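Local atomic coordinates of glycoside hydrolase family 16 protein (PDB entry 6T2N), a protein that probably acts as an endo-beta-galactosidase of glycoside hydrolase family 16, cleaving mucin O-glycans inside the chain to help a gut bacterium start mucin breakdown. Residues 153-158 with 292-297; 159-164 with 182-187. All coordinates share one frame; numbering follows the deposited sequence.

Contact 1. Residues 153-158 with 292-297; sequences KVPKTK and VKFLID. With CA (calcium ion), chain C.
Lys153 and Leu295 form an antiparallel hydrogen-bonded pair, with Lys153 N to Leu295 O at 2.9 Å and Leu295 N to Lys153 O at 3.2 Å; beyond it 153-158 gives up strand geometry and runs on as loop. Lys153 O also lies near the plane of the Phe294 ring, at its edge by CD1. Phe294 has CG anti to the backbone N (chi1 -178°), which carries the ring alongside Val154, the two side chains pointing the same way, with Val154 CG1 3.5 Å from Phe294 CE1. Pro155 sets CD 3.9 Å from Phe294 CB and points toward Val292, though the modelled approach of those two side chains is too close to trust. Thr157 adds the last touch, CG2 to Val292 CG2 at 3.8 Å. Farther along the strand, Asp297 binds calcium through O and OD1, at 2.6 and 2.7 Å, the carbonyls of Glu59 and Gly98 also coordinating. Strand 99-104 pairs with 292-302 on its other edge, Lys293 makes a salt bridge to Glu96, and Val154, Pro155 and Phe294 pack on Pro162 of strand 160-168.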
# COMPACT_ATOMS: atom_id res chain seq x y z
N LYS A 153 5.91 5.87 -10.94
CA LYS A 153 5.92 5.16 -12.24
C LYS A 153 5.90 3.66 -11.97
O LYS A 153 6.60 3.23 -11.06
CB LYS A 153 7.16 5.50 -13.05
CG LYS A 153 6.93 5.36 -14.54
CD LYS A 153 8.05 5.85 -15.44
CE LYS A 153 8.69 4.66 -16.13
NZ LYS A 153 9.75 5.07 -17.06
N VAL A 154 5.11 2.90 -12.71
CA VAL A 154 4.92 1.45 -12.40
C VAL A 154 5.62 0.65 -13.48
O VAL A 154 5.70 1.07 -14.65
CB VAL A 154 3.46 0.97 -12.25
CG1 VAL A 154 2.80 1.55 -11.00
CG2 VAL A 154 2.58 1.19 -13.48
N PRO A 155 6.15 -0.53 -13.09
CA PRO A 155 6.84 -1.42 -14.01
C PRO A 155 5.77 -1.96 -14.95
O PRO A 155 4.65 -1.78 -14.64
CB PRO A 155 7.41 -2.50 -13.10
CG PRO A 155 6.42 -2.53 -11.94
CD PRO A 155 6.10 -1.07 -11.71
N LYS A 156 6.14 -2.61 -16.04
CA LYS A 156 5.18 -3.34 -16.90
C LYS A 156 5.90 -4.57 -17.46
O LYS A 156 6.82 -4.38 -18.31
CB LYS A 156 4.62 -2.44 -18.00
CG LYS A 156 3.90 -3.17 -19.12
CD LYS A 156 3.37 -2.29 -20.21
CE LYS A 156 2.20 -2.94 -20.92
NZ LYS A 156 2.07 -2.46 -22.31
N THR A 157 5.49 -5.75 -16.99
CA THR A 157 5.92 -7.10 -17.40
C THR A 157 4.91 -8.11 -16.82
O THR A 157 4.10 -7.75 -15.92
CB THR A 157 7.37 -7.33 -16.96
OG1 THR A 157 8.02 -8.30 -17.79
CG2 THR A 157 7.48 -7.75 -15.51
N LYS A 158 4.92 -9.34 -17.33
CA LYS A 158 4.06 -10.47 -16.86
C LYS A 158 4.33 -10.73 -15.37
O LYS A 158 5.46 -11.01 -14.99
CB LYS A 158 4.30 -11.71 -17.73
CG LYS A 158 3.19 -12.75 -17.78
CD LYS A 158 3.24 -13.56 -19.06
CE LYS A 158 2.22 -14.68 -19.11
NZ LYS A 158 2.18 -15.49 -17.87
N VAL A 292 12.94 -5.53 -13.20
CA VAL A 292 11.90 -4.50 -13.43
C VAL A 292 11.96 -3.63 -12.18
O VAL A 292 12.43 -4.19 -11.12
CB VAL A 292 10.63 -5.30 -13.76
CG1 VAL A 292 9.42 -4.90 -12.95
CG2 VAL A 292 10.37 -5.26 -15.24
N LYS A 293 11.62 -2.34 -12.34
CA LYS A 293 11.64 -1.32 -11.25
C LYS A 293 10.26 -0.65 -10.98
O LYS A 293 9.52 -0.35 -11.90
CB LYS A 293 12.66 -0.25 -11.63
CG LYS A 293 14.10 -0.70 -11.70
CD LYS A 293 15.08 0.43 -12.01
CE LYS A 293 16.42 -0.09 -12.50
NZ LYS A 293 17.41 1.00 -12.70
N PHE A 294 10.00 -0.32 -9.73
CA PHE A 294 8.83 0.50 -9.31
C PHE A 294 9.46 1.73 -8.69
O PHE A 294 10.29 1.53 -7.72
CB PHE A 294 7.92 -0.28 -8.34
CG PHE A 294 6.65 0.36 -7.83
CD1 PHE A 294 5.95 1.31 -8.55
CD2 PHE A 294 6.06 -0.10 -6.66
CE1 PHE A 294 4.73 1.81 -8.11
CE2 PHE A 294 4.85 0.40 -6.22
CZ PHE A 294 4.21 1.39 -6.93
N LEU A 295 9.17 2.91 -9.26
CA LEU A 295 9.79 4.19 -8.84
C LEU A 295 8.75 5.00 -8.09
O LEU A 295 7.66 5.27 -8.69
CB LEU A 295 10.27 4.91 -10.09
CG LEU A 295 11.25 4.10 -10.94
CD1 LEU A 295 11.72 4.90 -12.13
CD2 LEU A 295 12.43 3.64 -10.10
N ILE A 296 9.05 5.40 -6.86
CA ILE A 296 8.18 6.37 -6.12
C ILE A 296 8.93 7.70 -6.10
O ILE A 296 9.97 7.79 -5.40
CB ILE A 296 7.85 5.90 -4.69
CG1 ILE A 296 6.99 4.65 -4.70
CG2 ILE A 296 7.21 7.00 -3.91
CD1 ILE A 296 7.77 3.39 -4.59
N ASP A 297 8.44 8.69 -6.83
CA ASP A 297 9.09 10.03 -6.76
C ASP A 297 8.88 10.60 -5.35
O ASP A 297 9.84 11.07 -4.76
CB ASP A 297 8.66 10.92 -7.93
CG ASP A 297 9.52 12.16 -8.07
OD1 ASP A 297 10.77 12.07 -7.98
OD2 ASP A 297 8.94 13.21 -8.30
CA CA C . 11.74 12.72 -5.50

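Contact 2. Residues 159-164 with 182-187; sequences GIWPAI and MLENIS
A classic beta bulge marks this contact, with Met182 and Leu183 both set against Ile164 in the piece of chain that reads E-I-D-M-L-E, which matches the E-x-D-x-x-E active-site motif of bulge-bearing family 16 enzymes. Leu183 N points almost straight at Ile164 O (3.1 Å, 176° at the hydrogen), in the carbonyl plane and on a lone pair; Ile164 N returns a more bent bond to Leu183 O at 3.0 Å. Farther along, Asn185 N to Pro162 O is weak at 3.5 Å. The Ile164 side chain spans the bulge: CG2 meets Met182 SD at 4.0 Å, while CD1 reaches Leu183 CD2 at 3.7 Å. These apolar groups face the interior, where Phe294 and Tyr227 pack against Ile164 and Leu183.

Ala163 and Glu184 face the other way. Trp161 leans over that side, CG anti to its own N at chi1 -170°, and lies alongside Glu184 with ring and carboxylate planes 39° apart. Glu184 CG sits in the plane of the indole at its edge, and NE1 is 3.7 Å from Glu184 OE2. Over one face of the five-membered ring, Ile186 CG2 makes a CH-pi contact, 4.2 Å from the centroid. With an alanine at Trp161, Ile186 CG2 would probably lose its aromatic cover and the Glu184 chain the flat edge that limits its swing. A very short Gly159 N to Ser187 OG approach at the loop end is doubtful.

The Asp181 carboxylate lies close to that of Glu184. By comparison with relatives, Glu184 is probably the general acid/base, presented from a bulged strand as is typical of the E-x-D-x-x-E branch of the family 16 beta-jelly-roll.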
# COMPACT_ATOMS: atom_id res chain seq x y z
N GLY A 159 3.31 -10.56 -14.55
CA GLY A 159 3.24 -11.10 -13.17
C GLY A 159 3.56 -10.05 -12.13
O GLY A 159 3.31 -10.32 -10.93
N ILE A 160 4.08 -8.89 -12.55
CA ILE A 160 4.38 -7.78 -11.61
C ILE A 160 3.07 -7.25 -11.00
O ILE A 160 2.04 -7.15 -11.71
CB ILE A 160 5.22 -6.67 -12.29
CG1 ILE A 160 5.98 -5.89 -11.23
CG2 ILE A 160 4.41 -5.78 -13.21
CD1 ILE A 160 6.90 -6.78 -10.43
N TRP A 161 3.14 -6.89 -9.72
CA TRP A 161 2.00 -6.39 -8.93
C TRP A 161 2.51 -5.25 -8.04
O TRP A 161 2.86 -5.43 -6.88
CB TRP A 161 1.39 -7.54 -8.14
CG TRP A 161 0.09 -7.28 -7.46
CD1 TRP A 161 -0.50 -6.09 -7.14
CD2 TRP A 161 -0.72 -8.30 -6.89
NE1 TRP A 161 -1.64 -6.31 -6.44
CE2 TRP A 161 -1.81 -7.65 -6.28
CE3 TRP A 161 -0.64 -9.70 -6.87
CZ2 TRP A 161 -2.81 -8.39 -5.64
CZ3 TRP A 161 -1.64 -10.42 -6.25
CH2 TRP A 161 -2.70 -9.77 -5.63
N PRO A 162 2.56 -4.04 -8.60
CA PRO A 162 2.91 -2.87 -7.81
C PRO A 162 1.66 -2.49 -7.04
O PRO A 162 0.55 -2.65 -7.56
CB PRO A 162 3.32 -1.81 -8.85
CG PRO A 162 2.72 -2.29 -10.19
CD PRO A 162 2.30 -3.73 -10.01
N ALA A 163 1.87 -1.95 -5.85
CA ALA A 163 0.79 -1.57 -4.93
C ALA A 163 1.26 -0.42 -4.05
O ALA A 163 2.39 -0.47 -3.57
CB ALA A 163 0.39 -2.75 -4.11
N ILE A 164 0.40 0.58 -3.89
CA ILE A 164 0.42 1.59 -2.80
C ILE A 164 -0.80 1.30 -1.92
O ILE A 164 -1.90 1.39 -2.43
CB ILE A 164 0.36 2.98 -3.42
CG1 ILE A 164 1.54 3.15 -4.38
CG2 ILE A 164 0.27 4.10 -2.40
CD1 ILE A 164 1.28 4.20 -5.43
N MET A 182 -4.64 2.38 -2.53
CA MET A 182 -4.65 3.58 -3.43
C MET A 182 -4.34 3.09 -4.86
O MET A 182 -5.07 3.51 -5.83
CB MET A 182 -3.70 4.70 -2.97
CG MET A 182 -3.82 5.03 -1.49
SD MET A 182 -2.68 6.32 -0.84
CE MET A 182 -2.53 7.44 -2.24
N LEU A 183 -3.37 2.17 -5.00
CA LEU A 183 -3.02 1.56 -6.31
C LEU A 183 -2.80 0.06 -6.19
O LEU A 183 -2.00 -0.36 -5.33
CB LEU A 183 -1.75 2.21 -6.87
CG LEU A 183 -1.03 1.40 -7.96
CD1 LEU A 183 -1.86 1.38 -9.23
CD2 LEU A 183 0.35 1.97 -8.22
N GLU A 184 -3.43 -0.68 -7.10
CA GLU A 184 -3.03 -2.04 -7.49
C GLU A 184 -3.20 -2.17 -9.00
O GLU A 184 -4.20 -1.64 -9.53
CB GLU A 184 -3.89 -3.04 -6.74
CG GLU A 184 -3.53 -3.14 -5.29
CD GLU A 184 -4.51 -4.02 -4.56
OE1 GLU A 184 -5.77 -3.76 -4.64
OE2 GLU A 184 -4.04 -4.99 -4.00
N ASN A 185 -2.23 -2.80 -9.65
CA ASN A 185 -2.16 -2.91 -11.14
C ASN A 185 -1.86 -4.37 -11.40
O ASN A 185 -1.09 -4.87 -10.59
CB ASN A 185 -1.07 -1.98 -11.67
CG ASN A 185 -0.86 -2.05 -13.16
OD1 ASN A 185 -1.74 -1.73 -13.96
ND2 ASN A 185 0.33 -2.48 -13.55
N ILE A 186 -2.39 -5.02 -12.44
CA ILE A 186 -1.88 -6.39 -12.73
C ILE A 186 -1.58 -6.57 -14.22
O ILE A 186 -2.32 -5.99 -15.04
CB ILE A 186 -2.82 -7.46 -12.15
CG1 ILE A 186 -4.25 -7.31 -12.68
CG2 ILE A 186 -2.79 -7.46 -10.61
CD1 ILE A 186 -5.09 -8.56 -12.49
N SER A 187 -0.52 -7.35 -14.53
CA SER A 187 0.05 -7.60 -15.89
C SER A 187 -0.99 -7.66 -17.02
O SER A 187 -0.73 -7.06 -18.08
CB SER A 187 0.76 -8.89 -15.88
OG SER A 187 1.39 -9.07 -14.65

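In the fold
Coming from the N terminus, the chain leaves strand 146-153, passes through the loop half of contact 1 and enters strand 160-168, the first half of contact 2. Seventeen residues later it is back at 182-187, so contact 2 closes a short local loop. Contact 1 waits another hundred residues and more for 292-297, and its long loop encloses contact 2 entirely. Their centres are 9 Å apart: contact 1 joins the end of strand 146-153 and the loop after it to strand 292-302, which carries Asp297 to the calcium, while contact 2 lies in the other sheet of the sandwich, bearing the probable catalytic motif. Pro155 against Ile160, and Phe294 against Ala163 O, join them across the core.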